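Threonine phosphate decarboxylase-like enzyme (PDB 6OUX) catalyses the pyridoxal phosphate-dependent decarboxylation of L-serine O-phosphate to ethanolamine O-phosphate, the linker precursor needed to build norcobamides. Local coordinates at residues S51-Y62 / R294-E305. Residues are numbered along the deposited sequence; the frame is centred on the assembly and turned at random.
Sequences SNPYASELVLDY and RYEEARKQYIKE
Y54 inserts as a knob into a hole made by A298, Q301, Y302 and E305, joining the start of helix 53-68 to the middle of helix 289-314; the axes of the two short helical segments run roughly antiparallel (155°), 8.5 Å apart at their closest. Its CB rests 4.1 Å from CB of A298, the small residue that lets the backbones come close. CG is anti to the carbonyl carbon (chi1 -55°), which sends the ring across the side chains of Q301 and Y302. The extended side chain of Q301 covers one face: its amide stacks nearly parallel to the ring, CD 3.5 Å from CD1 of Y54, while its CG lies over the ring centre. CD2 of Y54 meets CD1 of Y302 at 3.9 Å, in the plane of the Y54 ring. At the tip, OH passes CG of E305 and is hydrogen-bonded to R375 N. With an alanine here the hole would probably go unfilled, leaving Q301 without the ring it stacks on and R375 N without this acceptor.

N52, the N-cap of helix 53-68, turns both ends of its amide to use. OD1 accepts weak bonds from the backbone N of Y54 and A55, and ND2 donates to A298 O at 3.2 Å, almost straight (173°) but from above the carbonyl plane. That oxygen also takes the helical bond of Y302 N, from the opposite face. ND2 further reaches a water shared with Y295 OH. The amide stacks on the Y302 ring, whose OH bonds G372 O. One amide thus caps its own helix and bonds to helix 289-314, in a buried interface of the aminotransferase-type fold otherwise held largely by aromatic and apolar packing.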
loop_
_atom_site.group_PDB
_atom_site.type_symbol
_atom_site.label_atom_id
_atom_site.label_comp_id
_atom_site.label_asym_id
_atom_site.label_seq_id
_atom_site.Cartn_x
_atom_site.Cartn_y
_atom_site.Cartn_z
ATOM N N SER A 51 -7.247 0.543 17.976
ATOM C CA SER A 51 -8.219 -0.251 17.287
ATOM C C SER A 51 -9.509 -0.124 18.075
ATOM O O SER A 51 -9.533 0.505 19.119
ATOM C CB SER A 51 -7.764 -1.699 17.319
ATOM O OG SER A 51 -8.472 -2.383 16.329
ATOM N N ASN A 52 -10.579 -0.716 17.577
ATOM C CA ASN A 52 -11.760 -0.976 18.350
ATOM C C ASN A 52 -11.921 -2.523 18.258
ATOM O O ASN A 52 -12.293 -3.032 17.216
ATOM C CB ASN A 52 -12.980 -0.196 17.784
ATOM C CG ASN A 52 -14.319 -0.618 18.430
ATOM O OD1 ASN A 52 -14.399 -1.592 19.220
ATOM N ND2 ASN A 52 -15.356 0.050 18.073
ATOM N N PRO A 53 -11.652 -3.242 19.337
ATOM C CA PRO A 53 -11.712 -4.692 19.265
ATOM C C PRO A 53 -13.129 -5.226 18.997
ATOM O O PRO A 53 -13.270 -6.285 18.340
ATOM C CB PRO A 53 -11.113 -5.164 20.601
ATOM C CG PRO A 53 -11.183 -3.978 21.516
ATOM C CD PRO A 53 -11.250 -2.746 20.678
ATOM N N TYR A 54 -14.155 -4.477 19.358
ATOM C CA TYR A 54 -15.526 -4.858 18.987
ATOM C C TYR A 54 -15.832 -4.712 17.486
ATOM O O TYR A 54 -16.510 -5.536 16.880
ATOM C CB TYR A 54 -16.545 -4.106 19.836
ATOM C CG TYR A 54 -16.346 -4.251 21.341
ATOM C CD1 TYR A 54 -16.741 -5.400 22.024
ATOM C CD2 TYR A 54 -15.777 -3.244 22.073
ATOM C CE1 TYR A 54 -16.578 -5.523 23.406
ATOM C CE2 TYR A 54 -15.633 -3.329 23.454
ATOM C CZ TYR A 54 -16.009 -4.474 24.137
ATOM O OH TYR A 54 -15.846 -4.533 25.541
ATOM N N ALA A 55 -15.280 -3.696 16.830
ATOM C CA ALA A 55 -15.446 -3.642 15.389
ATOM C C ALA A 55 -14.565 -4.664 14.686
ATOM O O ALA A 55 -14.904 -5.129 13.627
ATOM C CB ALA A 55 -15.100 -2.270 14.869
ATOM N N SER A 56 -13.372 -4.862 15.213
ATOM C CA SER A 56 -12.446 -5.777 14.615
ATOM C C SER A 56 -13.074 -7.220 14.564
ATOM O O SER A 56 -13.092 -7.839 13.520
ATOM C CB SER A 56 -11.164 -5.692 15.451
ATOM O OG SER A 56 -10.322 -6.683 15.003
ATOM N N GLU A 57 -13.672 -7.666 15.670
ATOM C CA GLU A 57 -14.362 -8.972 15.783
ATOM C C GLU A 57 -15.510 -9.015 14.804
ATOM O O GLU A 57 -15.653 -10.002 14.114
ATOM C CB GLU A 57 -14.910 -9.275 17.211
ATOM C CG GLU A 57 -13.857 -9.291 18.307
ATOM C CD GLU A 57 -14.226 -10.017 19.597
ATOM O OE1 GLU A 57 -15.406 -10.415 19.794
ATOM O OE2 GLU A 57 -13.312 -10.167 20.448
ATOM N N LEU A 58 -16.270 -7.915 14.672
ATOM C CA LEU A 58 -17.341 -7.820 13.676
ATOM C C LEU A 58 -16.859 -8.031 12.254
ATOM O O LEU A 58 -17.408 -8.846 11.529
ATOM C CB LEU A 58 -18.080 -6.498 13.760
ATOM C CG LEU A 58 -19.308 -6.281 12.846
ATOM C CD1 LEU A 58 -20.402 -7.194 13.331
ATOM C CD2 LEU A 58 -19.751 -4.814 12.914
ATOM N N VAL A 59 -15.826 -7.279 11.862
ATOM C CA VAL A 59 -15.237 -7.424 10.532
ATOM C C VAL A 59 -14.688 -8.816 10.293
ATOM O O VAL A 59 -14.917 -9.363 9.230
ATOM C CB VAL A 59 -14.168 -6.351 10.270
ATOM C CG1 VAL A 59 -13.584 -6.500 8.856
ATOM C CG2 VAL A 59 -14.799 -4.971 10.332
ATOM N N LEU A 60 -13.954 -9.403 11.246
ATOM C CA LEU A 60 -13.432 -10.785 11.084
ATOM C C LEU A 60 -14.564 -11.799 10.883
ATOM O O LEU A 60 -14.436 -12.777 10.118
ATOM C CB LEU A 60 -12.574 -11.209 12.255
ATOM C CG LEU A 60 -11.209 -10.483 12.319
ATOM C CD1 LEU A 60 -10.606 -10.690 13.690
ATOM C CD2 LEU A 60 -10.315 -11.007 11.173
ATOM N N ASP A 61 -15.694 -11.544 11.527
ATOM C CA ASP A 61 -16.835 -12.433 11.452
ATOM C C ASP A 61 -17.437 -12.365 10.073
ATOM O O ASP A 61 -17.779 -13.399 9.555
ATOM C CB ASP A 61 -17.874 -12.080 12.522
ATOM C CG ASP A 61 -19.034 -13.001 12.514
ATOM O OD1 ASP A 61 -18.854 -14.204 12.808
ATOM O OD2 ASP A 61 -20.087 -12.523 12.173
ATOM N N TYR A 62 -17.560 -11.174 9.465
ATOM C CA TYR A 62 -17.967 -11.059 8.096
ATOM C C TYR A 62 -16.992 -11.738 7.118
ATOM O O TYR A 62 -17.414 -12.407 6.147
ATOM C CB TYR A 62 -18.190 -9.603 7.674
ATOM C CG TYR A 62 -19.525 -9.014 8.018
ATOM C CD1 TYR A 62 -19.770 -8.367 9.226
ATOM C CD2 TYR A 62 -20.535 -9.052 7.114
ATOM C CE1 TYR A 62 -20.984 -7.802 9.503
ATOM C CE2 TYR A 62 -21.751 -8.489 7.376
ATOM C CZ TYR A 62 -21.968 -7.884 8.568
ATOM O OH TYR A 62 -23.173 -7.351 8.746
ATOM N N ARG A 294 -24.616 -2.870 12.268
ATOM C CA ARG A 294 -23.928 -3.585 13.279
ATOM C C ARG A 294 -22.678 -2.805 13.737
ATOM O O ARG A 294 -22.294 -2.894 14.890
ATOM C CB ARG A 294 -23.548 -4.972 12.766
ATOM C CG ARG A 294 -24.794 -5.820 12.438
ATOM C CD ARG A 294 -24.457 -7.289 12.133
ATOM N NE ARG A 294 -25.543 -7.887 11.346
ATOM C CZ ARG A 294 -25.515 -9.095 10.755
ATOM N NH1 ARG A 294 -24.446 -9.840 10.806
ATOM N NH2 ARG A 294 -26.561 -9.536 10.083
ATOM N N TYR A 295 -22.031 -2.123 12.813
ATOM C CA TYR A 295 -20.847 -1.343 13.146
ATOM C C TYR A 295 -21.185 -0.251 14.164
ATOM O O TYR A 295 -20.386 0.069 15.060
ATOM C CB TYR A 295 -20.192 -0.742 11.904
ATOM C CG TYR A 295 -19.151 0.287 12.313
ATOM C CD1 TYR A 295 -17.984 -0.137 12.950
ATOM C CD2 TYR A 295 -19.395 1.669 12.220
ATOM C CE1 TYR A 295 -17.031 0.745 13.402
ATOM C CE2 TYR A 295 -18.433 2.589 12.657
ATOM C CZ TYR A 295 -17.238 2.104 13.262
ATOM O OH TYR A 295 -16.224 2.902 13.820
ATOM N N GLU A 296 -22.278 0.413 13.928
ATOM C CA GLU A 296 -22.716 1.447 14.841
ATOM C C GLU A 296 -22.921 0.910 16.261
ATOM O O GLU A 296 -22.614 1.592 17.255
ATOM C CB GLU A 296 -23.960 2.010 14.236
ATOM C CG GLU A 296 -24.499 3.219 14.784
ATOM C CD GLU A 296 -23.558 4.424 14.775
ATOM O OE1 GLU A 296 -22.485 4.463 14.155
ATOM O OE2 GLU A 296 -23.964 5.315 15.506
ATOM N N GLU A 297 -23.506 -0.301 16.387
ATOM C CA GLU A 297 -23.604 -0.908 17.685
ATOM C C GLU A 297 -22.224 -1.124 18.318
ATOM O O GLU A 297 -22.068 -0.899 19.493
ATOM C CB GLU A 297 -24.340 -2.262 17.610
ATOM C CG GLU A 297 -25.778 -2.249 17.177
ATOM C CD GLU A 297 -26.321 -3.639 16.785
ATOM O OE1 GLU A 297 -25.630 -4.686 16.868
ATOM O OE2 GLU A 297 -27.474 -3.661 16.453
ATOM N N ALA A 298 -21.237 -1.612 17.560
ATOM C CA ALA A 298 -19.889 -1.828 18.047
ATOM C C ALA A 298 -19.105 -0.526 18.436
ATOM O O ALA A 298 -18.231 -0.540 19.330
ATOM C CB ALA A 298 -19.069 -2.540 16.968
ATOM N N ARG A 299 -19.407 0.546 17.711
ATOM C CA ARG A 299 -18.798 1.857 17.954
ATOM C C ARG A 299 -19.333 2.402 19.285
ATOM O O ARG A 299 -18.558 2.734 20.140
ATOM C CB ARG A 299 -19.165 2.765 16.803
ATOM C CG ARG A 299 -18.490 4.142 16.826
ATOM C CD ARG A 299 -18.939 5.104 15.755
ATOM N NE ARG A 299 -20.343 5.460 15.963
ATOM C CZ ARG A 299 -20.814 6.353 16.850
ATOM N NH1 ARG A 299 -20.002 7.106 17.606
ATOM N NH2 ARG A 299 -22.128 6.543 16.928
ATOM N N LYS A 300 -20.649 2.375 19.474
ATOM C CA LYS A 300 -21.254 2.813 20.716
ATOM C C LYS A 300 -20.895 1.968 21.921
ATOM O O LYS A 300 -20.648 2.514 22.982
ATOM C CB LYS A 300 -22.776 2.935 20.641
ATOM C CG LYS A 300 -23.258 4.004 19.705
ATOM C CD LYS A 300 -24.732 4.355 19.945
ATOM C CE LYS A 300 -25.668 3.714 18.971
ATOM N NZ LYS A 300 -26.385 4.670 18.077
ATOM N N GLN A 301 -20.796 0.654 21.724
ATOM C CA GLN A 301 -20.339 -0.240 22.757
ATOM C C GLN A 301 -18.936 0.088 23.193
ATOM O O GLN A 301 -18.628 0.106 24.411
ATOM C CB GLN A 301 -20.427 -1.674 22.213
ATOM C CG GLN A 301 -19.887 -2.795 23.054
ATOM C CD GLN A 301 -20.037 -4.137 22.347
ATOM O OE1 GLN A 301 -19.997 -4.219 21.099
ATOM N NE2 GLN A 301 -20.168 -5.176 23.113
ATOM N N TYR A 302 -18.056 0.313 22.217
ATOM C CA TYR A 302 -16.690 0.710 22.504
ATOM C C TYR A 302 -16.584 2.084 23.228
ATOM O O TYR A 302 -15.797 2.224 24.166
ATOM C CB TYR A 302 -15.828 0.717 21.246
ATOM C CG TYR A 302 -14.362 0.923 21.560
ATOM C CD1 TYR A 302 -13.598 -0.013 22.187
ATOM C CD2 TYR A 302 -13.763 2.120 21.262
ATOM C CE1 TYR A 302 -12.253 0.212 22.486
ATOM C CE2 TYR A 302 -12.428 2.357 21.555
ATOM C CZ TYR A 302 -11.671 1.385 22.124
ATOM O OH TYR A 302 -10.359 1.701 22.388
ATOM N N ILE A 303 -17.328 3.083 22.804
ATOM C CA ILE A 303 -17.320 4.345 23.538
ATOM C C ILE A 303 -17.785 4.139 24.995
ATOM O O ILE A 303 -17.178 4.723 25.956
ATOM C CB ILE A 303 -18.224 5.369 22.865
ATOM C CG1 ILE A 303 -17.645 5.787 21.529
ATOM C CG2 ILE A 303 -18.546 6.574 23.746
ATOM C CD1 ILE A 303 -18.608 6.608 20.704
ATOM N N LYS A 304 -18.806 3.305 25.194
ATOM C CA LYS A 304 -19.303 3.059 26.561
ATOM C C LYS A 304 -18.237 2.383 27.384
ATOM O O LYS A 304 -18.004 2.764 28.532
ATOM C CB LYS A 304 -20.630 2.305 26.607
ATOM C CG LYS A 304 -21.801 3.159 26.121
ATOM C CD LYS A 304 -23.117 2.371 26.082
ATOM C CE LYS A 304 -24.121 3.141 25.216
ATOM N NZ LYS A 304 -25.287 2.321 24.826
ATOM N N GLU A 305 -17.500 1.442 26.790
ATOM C CA GLU A 305 -16.439 0.864 27.519
ATOM C C GLU A 305 -15.279 1.845 27.819
ATOM O O GLU A 305 -14.734 1.753 28.912
ATOM C CB GLU A 305 -15.950 -0.418 26.811
ATOM C CG GLU A 305 -14.807 -1.163 27.427
ATOM C CD GLU A 305 -14.928 -1.409 28.931
ATOM O OE1 GLU A 305 -16.089 -1.683 29.363
ATOM O OE2 GLU A 305 -13.855 -1.314 29.657
HETATM O O HOH W 1 -14.988 1.891 15.896
#